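Local coordinates for protein P35 antigen (Borrelia burgdorferi, PDB 4ALY) that is an outer surface lipoprotein of the Lyme disease agent that is critical for infection after a tick bite, at residues A[112-115]-A[121-124]; A[221-226]-A[249-254]; A[229-232]-A[237-240]. All coordinates share one frame; numbering follows the deposited sequence.

Contact 1 of 3, residues A[112-115]-A[121-124]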
loop_
_atom_site.group_PDB
_atom_site.type_symbol
_atom_site.label_atom_id
_atom_site.label_comp_id
_atom_site.label_asym_id
_atom_site.label_seq_id
_atom_site.Cartn_x
_atom_site.Cartn_y
_atom_site.Cartn_z
ATOM N N LYS A 112 6.263 -6.606 -17.119
ATOM C CA LYS A 112 5.690 -5.758 -18.192
ATOM C C LYS A 112 5.407 -4.317 -17.771
ATOM O O LYS A 112 5.042 -3.511 -18.624
ATOM C CB LYS A 112 4.332 -6.247 -18.693
ATOM C CG LYS A 112 4.161 -7.747 -18.912
ATOM C CD LYS A 112 4.860 -8.158 -20.185
ATOM C CE LYS A 112 4.231 -9.431 -20.740
ATOM N NZ LYS A 112 5.305 -9.782 -21.714
ATOM N N ILE A 113 5.540 -3.979 -16.496
ATOM C CA ILE A 113 5.178 -2.655 -16.058
ATOM C C ILE A 113 6.422 -1.979 -15.464
ATOM O O ILE A 113 7.362 -2.671 -15.120
ATOM C CB ILE A 113 4.061 -2.718 -14.980
ATOM C CG1 ILE A 113 4.581 -3.520 -13.753
ATOM C CG2 ILE A 113 2.755 -3.274 -15.580
ATOM C CD1 ILE A 113 3.818 -3.287 -12.477
ATOM N N PHE A 114 6.375 -0.650 -15.335
ATOM C CA PHE A 114 7.412 0.202 -14.705
ATOM C C PHE A 114 6.943 0.884 -13.438
ATOM O O PHE A 114 5.803 1.306 -13.341
ATOM C CB PHE A 114 7.860 1.300 -15.647
ATOM C CG PHE A 114 8.377 0.755 -16.908
ATOM C CD1 PHE A 114 9.676 0.257 -16.973
ATOM C CD2 PHE A 114 7.543 0.646 -18.028
ATOM C CE1 PHE A 114 10.143 -0.316 -18.133
ATOM C CE2 PHE A 114 8.027 0.074 -19.203
ATOM C CZ PHE A 114 9.332 -0.376 -19.256
ATOM N N PHE A 115 7.864 1.074 -12.509
ATOM C CA PHE A 115 7.504 1.651 -11.256
ATOM C C PHE A 115 6.897 3.042 -11.449
ATOM O O PHE A 115 5.802 3.326 -10.968
ATOM C CB PHE A 115 8.714 1.660 -10.294
ATOM C CG PHE A 115 8.375 2.148 -8.911
ATOM C CD1 PHE A 115 7.463 1.465 -8.115
ATOM C CD2 PHE A 115 8.953 3.300 -8.404
ATOM C CE1 PHE A 115 7.151 1.935 -6.832
ATOM C CE2 PHE A 115 8.649 3.770 -7.108
ATOM C CZ PHE A 115 7.750 3.087 -6.326
ATOM N N VAL A 121 14.262 -0.283 -15.834
ATOM C CA VAL A 121 13.975 -1.736 -15.815
ATOM C C VAL A 121 12.525 -1.920 -15.325
ATOM O O VAL A 121 11.966 -1.048 -14.668
ATOM C CB VAL A 121 14.974 -2.506 -14.876
ATOM C CG1 VAL A 121 16.316 -2.702 -15.561
ATOM C CG2 VAL A 121 15.160 -1.777 -13.524
ATOM N N HIS A 122 11.907 -3.035 -15.666
ATOM C CA HIS A 122 10.565 -3.380 -15.175
ATOM C C HIS A 122 10.576 -3.707 -13.688
ATOM O O HIS A 122 11.619 -3.942 -13.087
ATOM C CB HIS A 122 10.067 -4.571 -15.951
ATOM C CG HIS A 122 9.929 -4.318 -17.433
ATOM N ND1 HIS A 122 10.730 -4.901 -18.349
ATOM C CD2 HIS A 122 9.045 -3.507 -18.142
ATOM C CE1 HIS A 122 10.366 -4.499 -19.583
ATOM N NE2 HIS A 122 9.362 -3.623 -19.455
ATOM N N PHE A 123 9.398 -3.748 -13.100
ATOM C CA PHE A 123 9.204 -3.923 -11.648
ATOM C C PHE A 123 9.614 -5.307 -11.121
ATOM O O PHE A 123 9.803 -5.508 -9.919
ATOM C CB PHE A 123 7.738 -3.616 -11.402
ATOM C CG PHE A 123 7.373 -3.369 -9.971
ATOM C CD1 PHE A 123 7.900 -2.334 -9.281
ATOM C CD2 PHE A 123 6.437 -4.170 -9.354
ATOM C CE1 PHE A 123 7.525 -2.134 -7.941
ATOM C CE2 PHE A 123 6.067 -3.968 -8.065
ATOM C CZ PHE A 123 6.581 -2.934 -7.362
ATOM N N ASP A 124 9.819 -6.248 -12.037
ATOM C CA ASP A 124 10.344 -7.532 -11.642
ATOM C C ASP A 124 11.832 -7.484 -11.318
ATOM O O ASP A 124 12.362 -8.462 -10.798
ATOM C CB ASP A 124 10.018 -8.644 -12.668
ATOM C CG ASP A 124 10.928 -8.615 -13.937
ATOM O OD1 ASP A 124 11.334 -7.542 -14.417
ATOM O OD2 ASP A 124 11.185 -9.699 -14.474
HETATM O O HOH W 1 10.007 -0.649 -12.616
#
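Phe114 and His122 meet because each turns its ring carbon CG to lie beside its own backbone N and anti to the carbonyl carbon (chi1 near -60° in both). The rings are near parallel, with planes at 30°, but slid so far that they barely overlap. Their centroids are 4.5 Å apart. His122 CD2 sits over one face of the Phe114 ring, toward its rim. The nearest pair is Phe114 CZ and His122 NE2, at 3.3 Å. Phe123 takes the other course. Its CG is anti to the backbone N, and the ring meets that of Phe115 rim to rim, with Phe115 CD1 3.6 Å from Phe123 CE1. The CG1 of Ile113 packs alongside CB of Phe123.

Between these two ring pairs the backbones are tied by one direct hydrogen bond, from Phe123 N to Ile113 O (3.1 Å, N-H...O angle 154°). The same oxygen receives a CA-H...O contact from His122 and lies in plane at the edge of its imidazole. A water adds a second link: it accepts from Phe115 N at 2.8 Å and donates to Val121 O.

The two segments thus close a short non-helical loop. Phe115 and Ile113 lean on helix 163-189, where Phe175 meets Phe115 edge-to-face. Phe110 of helix 106-110 packs edge-to-face on Phe123, and Arg132 of helix 129-137 donates a hydrogen bond to Phe123 O.

Contact 2 of 3, residues A[221-226]-A[249-254]. With SO4 (sulfate ion), chain C.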
loop_
_atom_site.group_PDB
_atom_site.type_symbol
_atom_site.label_atom_id
_atom_site.label_comp_id
_atom_site.label_asym_id
_atom_site.label_seq_id
_atom_site.Cartn_x
_atom_site.Cartn_y
_atom_site.Cartn_z
ATOM N N LEU A 221 -7.840 -3.569 1.118
ATOM C CA LEU A 221 -7.968 -5.002 1.424
ATOM C C LEU A 221 -9.343 -5.473 1.053
ATOM O O LEU A 221 -9.498 -6.570 0.493
ATOM C CB LEU A 221 -7.676 -5.313 2.906
ATOM C CG LEU A 221 -6.218 -5.152 3.437
ATOM C CD1 LEU A 221 -6.162 -5.041 4.966
ATOM C CD2 LEU A 221 -5.386 -6.323 2.943
ATOM N N LYS A 222 -10.347 -4.660 1.376
ATOM C CA LYS A 222 -11.743 -4.976 1.010
ATOM C C LYS A 222 -12.031 -5.013 -0.532
ATOM O O LYS A 222 -12.734 -5.926 -1.063
ATOM C CB LYS A 222 -12.693 -4.037 1.770
ATOM C CG LYS A 222 -14.183 -4.268 1.487
ATOM C CD LYS A 222 -14.765 -3.227 0.523
ATOM C CE LYS A 222 -15.995 -2.533 1.142
ATOM N NZ LYS A 222 -17.277 -3.281 0.955
ATOM N N ASP A 223 -11.521 -4.030 -1.260
ATOM C CA ASP A 223 -11.802 -4.039 -2.717
ATOM C C ASP A 223 -11.118 -5.232 -3.385
ATOM O O ASP A 223 -11.606 -5.728 -4.386
ATOM C CB ASP A 223 -11.423 -2.722 -3.434
ATOM C CG ASP A 223 -12.292 -1.521 -3.014
ATOM O OD1 ASP A 223 -13.435 -1.721 -2.578
ATOM O OD2 ASP A 223 -11.812 -0.369 -3.108
ATOM N N THR A 224 -10.057 -5.739 -2.759
ATOM C CA THR A 224 -9.210 -6.794 -3.326
ATOM C C THR A 224 -9.928 -8.074 -3.188
ATOM O O THR A 224 -9.986 -8.852 -4.132
ATOM C CB THR A 224 -7.898 -7.030 -2.548
ATOM O OG1 THR A 224 -7.161 -5.850 -2.483
ATOM C CG2 THR A 224 -7.063 -7.914 -3.307
ATOM N N ASP A 225 -10.421 -8.324 -1.987
ATOM C CA ASP A 225 -11.206 -9.517 -1.689
ATOM C C ASP A 225 -12.470 -9.515 -2.542
ATOM O O ASP A 225 -12.837 -10.554 -3.038
ATOM C CB ASP A 225 -11.619 -9.527 -0.215
ATOM C CG ASP A 225 -10.427 -9.702 0.741
ATOM O OD1 ASP A 225 -9.452 -10.445 0.422
ATOM O OD2 ASP A 225 -10.492 -9.149 1.854
ATOM N N ASP A 226 -13.128 -8.369 -2.724
ATOM C CA ASP A 226 -14.405 -8.389 -3.460
ATOM C C ASP A 226 -14.164 -8.716 -4.915
ATOM O O ASP A 226 -14.982 -9.418 -5.565
ATOM C CB ASP A 226 -15.214 -7.078 -3.336
ATOM C CG ASP A 226 -15.673 -6.789 -1.901
ATOM O OD1 ASP A 226 -15.891 -7.708 -1.093
ATOM O OD2 ASP A 226 -15.831 -5.623 -1.559
ATOM N N ARG A 249 -12.037 -1.025 -12.654
ATOM C CA ARG A 249 -12.338 0.421 -12.771
ATOM C C ARG A 249 -13.409 0.870 -11.782
ATOM O O ARG A 249 -13.297 1.912 -11.183
ATOM C CB ARG A 249 -12.912 0.673 -14.170
ATOM C CG ARG A 249 -12.674 2.018 -14.872
ATOM C CD ARG A 249 -12.421 3.188 -13.970
ATOM N NE ARG A 249 -11.025 3.698 -13.852
ATOM C CZ ARG A 249 -10.078 3.705 -14.785
ATOM N NH1 ARG A 249 -10.295 3.204 -15.972
ATOM N NH2 ARG A 249 -8.906 4.224 -14.530
ATOM N N SER A 250 -14.441 0.083 -11.563
ATOM C CA SER A 250 -15.488 0.559 -10.675
ATOM C C SER A 250 -15.021 0.899 -9.244
ATOM O O SER A 250 -15.608 1.765 -8.566
ATOM C CB SER A 250 -16.700 -0.406 -10.704
ATOM O OG SER A 250 -16.323 -1.704 -10.338
ATOM N N LYS A 251 -13.954 0.236 -8.791
ATOM C CA LYS A 251 -13.402 0.451 -7.449
ATOM C C LYS A 251 -12.184 1.343 -7.518
ATOM O O LYS A 251 -11.539 1.634 -6.498
ATOM C CB LYS A 251 -13.022 -0.891 -6.814
ATOM C CG LYS A 251 -14.178 -1.873 -6.771
ATOM C CD LYS A 251 -13.714 -3.251 -7.236
ATOM C CE LYS A 251 -14.834 -4.300 -7.228
ATOM N NZ LYS A 251 -15.790 -4.174 -6.088
ATOM N N ASN A 252 -11.815 1.763 -8.713
ATOM C CA ASN A 252 -10.618 2.557 -8.809
ATOM C C ASN A 252 -10.858 3.646 -9.860
ATOM O O ASN A 252 -10.357 3.533 -10.975
ATOM C CB ASN A 252 -9.403 1.666 -9.190
ATOM C CG ASN A 252 -9.075 0.595 -8.129
ATOM O OD1 ASN A 252 -8.454 0.893 -7.106
ATOM N ND2 ASN A 252 -9.471 -0.643 -8.378
ATOM N N SER A 253 -11.642 4.688 -9.525
ATOM C CA SER A 253 -11.972 5.730 -10.541
ATOM C C SER A 253 -10.768 6.606 -10.591
ATOM O O SER A 253 -9.920 6.477 -9.729
ATOM C CB SER A 253 -13.262 6.512 -10.237
ATOM O OG SER A 253 -13.108 7.349 -9.121
ATOM N N ARG A 254 -10.647 7.429 -11.624
ATOM C CA ARG A 254 -9.512 8.316 -11.785
ATOM C C ARG A 254 -9.473 9.349 -10.663
ATOM O O ARG A 254 -8.399 9.702 -10.143
ATOM C CB ARG A 254 -9.557 9.010 -13.161
ATOM C CG ARG A 254 -8.995 8.152 -14.298
ATOM C CD ARG A 254 -9.301 8.741 -15.666
ATOM N NE ARG A 254 -9.364 7.776 -16.791
ATOM C CZ ARG A 254 -10.384 6.934 -17.065
ATOM N NH1 ARG A 254 -11.425 6.777 -16.243
ATOM N NH2 ARG A 254 -10.342 6.197 -18.166
HETATM S S SO4 C . -10.675 2.562 -18.720
HETATM O O1 SO4 C . -9.340 2.806 -18.161
HETATM O O2 SO4 C . -11.027 3.872 -19.237
HETATM O O3 SO4 C . -11.718 2.132 -17.756
HETATM O O4 SO4 C . -10.496 1.495 -19.760
#
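Lys251 and Asp223 carry most of this small surface contact, and Asp226 adds the rest. The side chains of Lys251 and Asp223 run past each other in opposite directions. CB of Lys251 rests against the carboxylate carbon CG of Asp223 at 3.9 Å. The lysine chain bends at chi2 (134°) and again near its end. This carries its ammonium toward Asp226, where NZ lies 4.0 Å from CB of Asp226. Neither carboxylate is bonded to the amine: NZ of Lys251 is 4.9 Å from OD1 of Asp223 and 4.8 Å from OD2 of Asp226.

Lys251 and Asp223 find their charged partners beyond the two segments. Lys251 NZ forms a salt bridge with Glu230, further along helix 200-233. Asp223 OD2 pairs with Arg173 of helix 163-189, which also donates to Asn252 OD1. Asp226 OD2 has a long salt bridge with Lys222 NZ (3.7 Å).

Past Lys251, the chain turns sharply between helices 241-250 and 254-275. Arg249 NE donates to Asn252 O (3.0 Å), and Ser253 caps the start of the next helix. Arg254 NH2 makes a weak hydrogen bond to a sulfate ion, probably from the crystallisation liquor.

Between the two segments the touch is van der Waals. Attraction of Asp223 and Asp226 for the lysine is secondary and probably weak, since each group has a nearer partner. The salt bridge to Glu230 fixes the ammonium.

Contact 3 of 3, residues A[229-232]-A[237-240]; sequences DEYN and LQTD
Gln238 holds Tyr231 in two ways, one polar and one apolar. The polar link is a hydrogen bond from the side-chain amide. Gln238 NE2 donates to the backbone oxygen Tyr231 O at 2.9 Å, with an N-H...O angle of 156°. The donor is tilted 31° from the carbonyl plane. Asn232 O lies further from the same nitrogen.

The apolar link is a CH-pi contact. CG of Gln238 lies over one face of the Tyr231 ring, 3.6 Å from its centroid and shifted toward the rim. The closest ring atom is CZ of Tyr231, 3.4 Å from CG of Gln238. The two side chains cross at about a right angle. With its CG anti to the backbone N (chi1 179°), Tyr231 swings its ring toward the 237-240 segment, where CG of Gln238 covers one face. Beyond CG the glutamine chain is extended, which lets its methylene cover the ring while its amide reaches the carbonyl.

Van der Waals contacts complete the join. CD2 of Leu237 packs against the backbone oxygen of Glu230 at 3.6 Å and against CB of Glu230 at 3.9 Å. CB of Leu237 lies 4.2 Å from CD2 of Tyr231.

The polar ends find partners beyond the two segments. Lys155 of helix 143-157 bonds to both Tyr231 OH and Gln238 O, so one ammonium bridges the two sides. Glu230 turns its carboxylate to Lys251 in a salt bridge. Asp240 follows the short helix as an N-cap, with OD1 accepting from Lys243 N at the start of helix 241-250.

This is a bent helix-helix junction in an all-helical fold: long helix 200-233 ends, the chain bends, and short helix 235-239 continues at an angle, its Leu237-Gln238 turn packed against the last turns of 200-233.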
loop_
_atom_site.group_PDB
_atom_site.type_symbol
_atom_site.label_atom_id
_atom_site.label_comp_id
_atom_site.label_asym_id
_atom_site.label_seq_id
_atom_site.Cartn_x
_atom_site.Cartn_y
_atom_site.Cartn_z
ATOM N N ASP A 229 -13.717 -12.366 -5.151
ATOM C CA ASP A 229 -15.055 -13.017 -5.072
ATOM C C ASP A 229 -15.830 -12.800 -6.335
ATOM O O ASP A 229 -16.329 -13.757 -6.848
ATOM C CB ASP A 229 -15.929 -12.540 -3.874
ATOM C CG ASP A 229 -15.293 -12.844 -2.520
ATOM O OD1 ASP A 229 -14.633 -13.903 -2.350
ATOM O OD2 ASP A 229 -15.445 -12.023 -1.602
ATOM N N GLU A 230 -15.951 -11.559 -6.833
ATOM C CA GLU A 230 -16.692 -11.294 -8.069
ATOM C C GLU A 230 -16.113 -12.138 -9.196
ATOM O O GLU A 230 -16.847 -12.800 -9.907
ATOM C CB GLU A 230 -16.682 -9.799 -8.404
ATOM C CG GLU A 230 -17.184 -8.931 -7.235
ATOM C CD GLU A 230 -16.723 -7.461 -7.255
ATOM O OE1 GLU A 230 -16.163 -6.960 -8.262
ATOM O OE2 GLU A 230 -16.935 -6.772 -6.233
ATOM N N TYR A 231 -14.785 -12.201 -9.310
ATOM C CA TYR A 231 -14.176 -13.049 -10.315
ATOM C C TYR A 231 -14.566 -14.537 -10.183
ATOM O O TYR A 231 -15.108 -15.136 -11.152
ATOM C CB TYR A 231 -12.671 -12.840 -10.334
ATOM C CG TYR A 231 -11.945 -13.707 -11.339
ATOM C CD1 TYR A 231 -11.458 -14.997 -10.980
ATOM C CD2 TYR A 231 -11.724 -13.250 -12.632
ATOM C CE1 TYR A 231 -10.774 -15.793 -11.890
ATOM C CE2 TYR A 231 -11.063 -14.027 -13.557
ATOM C CZ TYR A 231 -10.580 -15.279 -13.190
ATOM O OH TYR A 231 -9.917 -16.006 -14.139
ATOM N N ASN A 232 -14.372 -15.117 -8.987
ATOM C CA ASN A 232 -14.684 -16.564 -8.758
ATOM C C ASN A 232 -16.196 -16.837 -8.971
ATOM O O ASN A 232 -16.578 -17.888 -9.457
ATOM C CB ASN A 232 -14.162 -17.115 -7.368
ATOM C CG ASN A 232 -12.633 -16.930 -7.130
ATOM O OD1 ASN A 232 -12.186 -16.716 -6.001
ATOM N ND2 ASN A 232 -11.851 -17.009 -8.165
ATOM N N LEU A 237 -16.510 -12.527 -16.003
ATOM C CA LEU A 237 -15.283 -11.940 -15.565
ATOM C C LEU A 237 -14.090 -12.801 -15.993
ATOM O O LEU A 237 -13.028 -12.307 -16.298
ATOM C CB LEU A 237 -15.320 -11.676 -14.079
ATOM C CG LEU A 237 -15.881 -10.270 -13.750
ATOM C CD1 LEU A 237 -16.993 -9.730 -14.646
ATOM C CD2 LEU A 237 -16.279 -10.173 -12.285
ATOM N N GLN A 238 -14.275 -14.091 -16.050
ATOM C CA GLN A 238 -13.173 -14.928 -16.358
ATOM C C GLN A 238 -12.890 -15.018 -17.868
ATOM O O GLN A 238 -11.782 -15.264 -18.257
ATOM C CB GLN A 238 -13.402 -16.328 -15.761
ATOM C CG GLN A 238 -13.650 -16.355 -14.250
ATOM C CD GLN A 238 -14.296 -17.677 -13.742
ATOM O OE1 GLN A 238 -14.424 -18.673 -14.474
ATOM N NE2 GLN A 238 -14.731 -17.669 -12.485
ATOM N N THR A 239 -13.900 -14.846 -18.714
ATOM C CA THR A 239 -13.734 -15.065 -20.176
ATOM C C THR A 239 -13.800 -13.759 -20.997
ATOM O O THR A 239 -13.693 -13.775 -22.198
ATOM C CB THR A 239 -14.826 -16.029 -20.697
ATOM O OG1 THR A 239 -16.103 -15.500 -20.333
ATOM C CG2 THR A 239 -14.708 -17.428 -20.061
ATOM N N ASP A 240 -14.027 -12.625 -20.351
ATOM C CA ASP A 240 -14.200 -11.382 -21.070
ATOM C C ASP A 240 -13.387 -10.329 -20.387
ATOM O O ASP A 240 -13.858 -9.702 -19.455
ATOM C CB ASP A 240 -15.687 -10.962 -21.168
ATOM C CG ASP A 240 -15.892 -9.713 -22.028
ATOM O OD1 ASP A 240 -15.157 -8.718 -21.892
ATOM O OD2 ASP A 240 -16.794 -9.698 -22.863
#

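Contact 1 comes first along the chain and stands apart. Its centre is 22 Å from that of contact 2 and 26 Å from that of contact 3, and it touches neither. It ties together a loop between helices 106-110 and 129-137. Contacts 2 and 3 both use helix 200-233 and have centres 14 Å apart. Contact 3 falls within the span of chain that contact 2 brings together. They meet in the salt bridge from Lys251 NZ to Glu230 OE2, 2.8 Å long. The chain bends through helix 235-239 and runs back in helix 241-250, so it is joined to helix 200-233 at two places. All three contacts belong to the same helical Bbcrasp-1 family region.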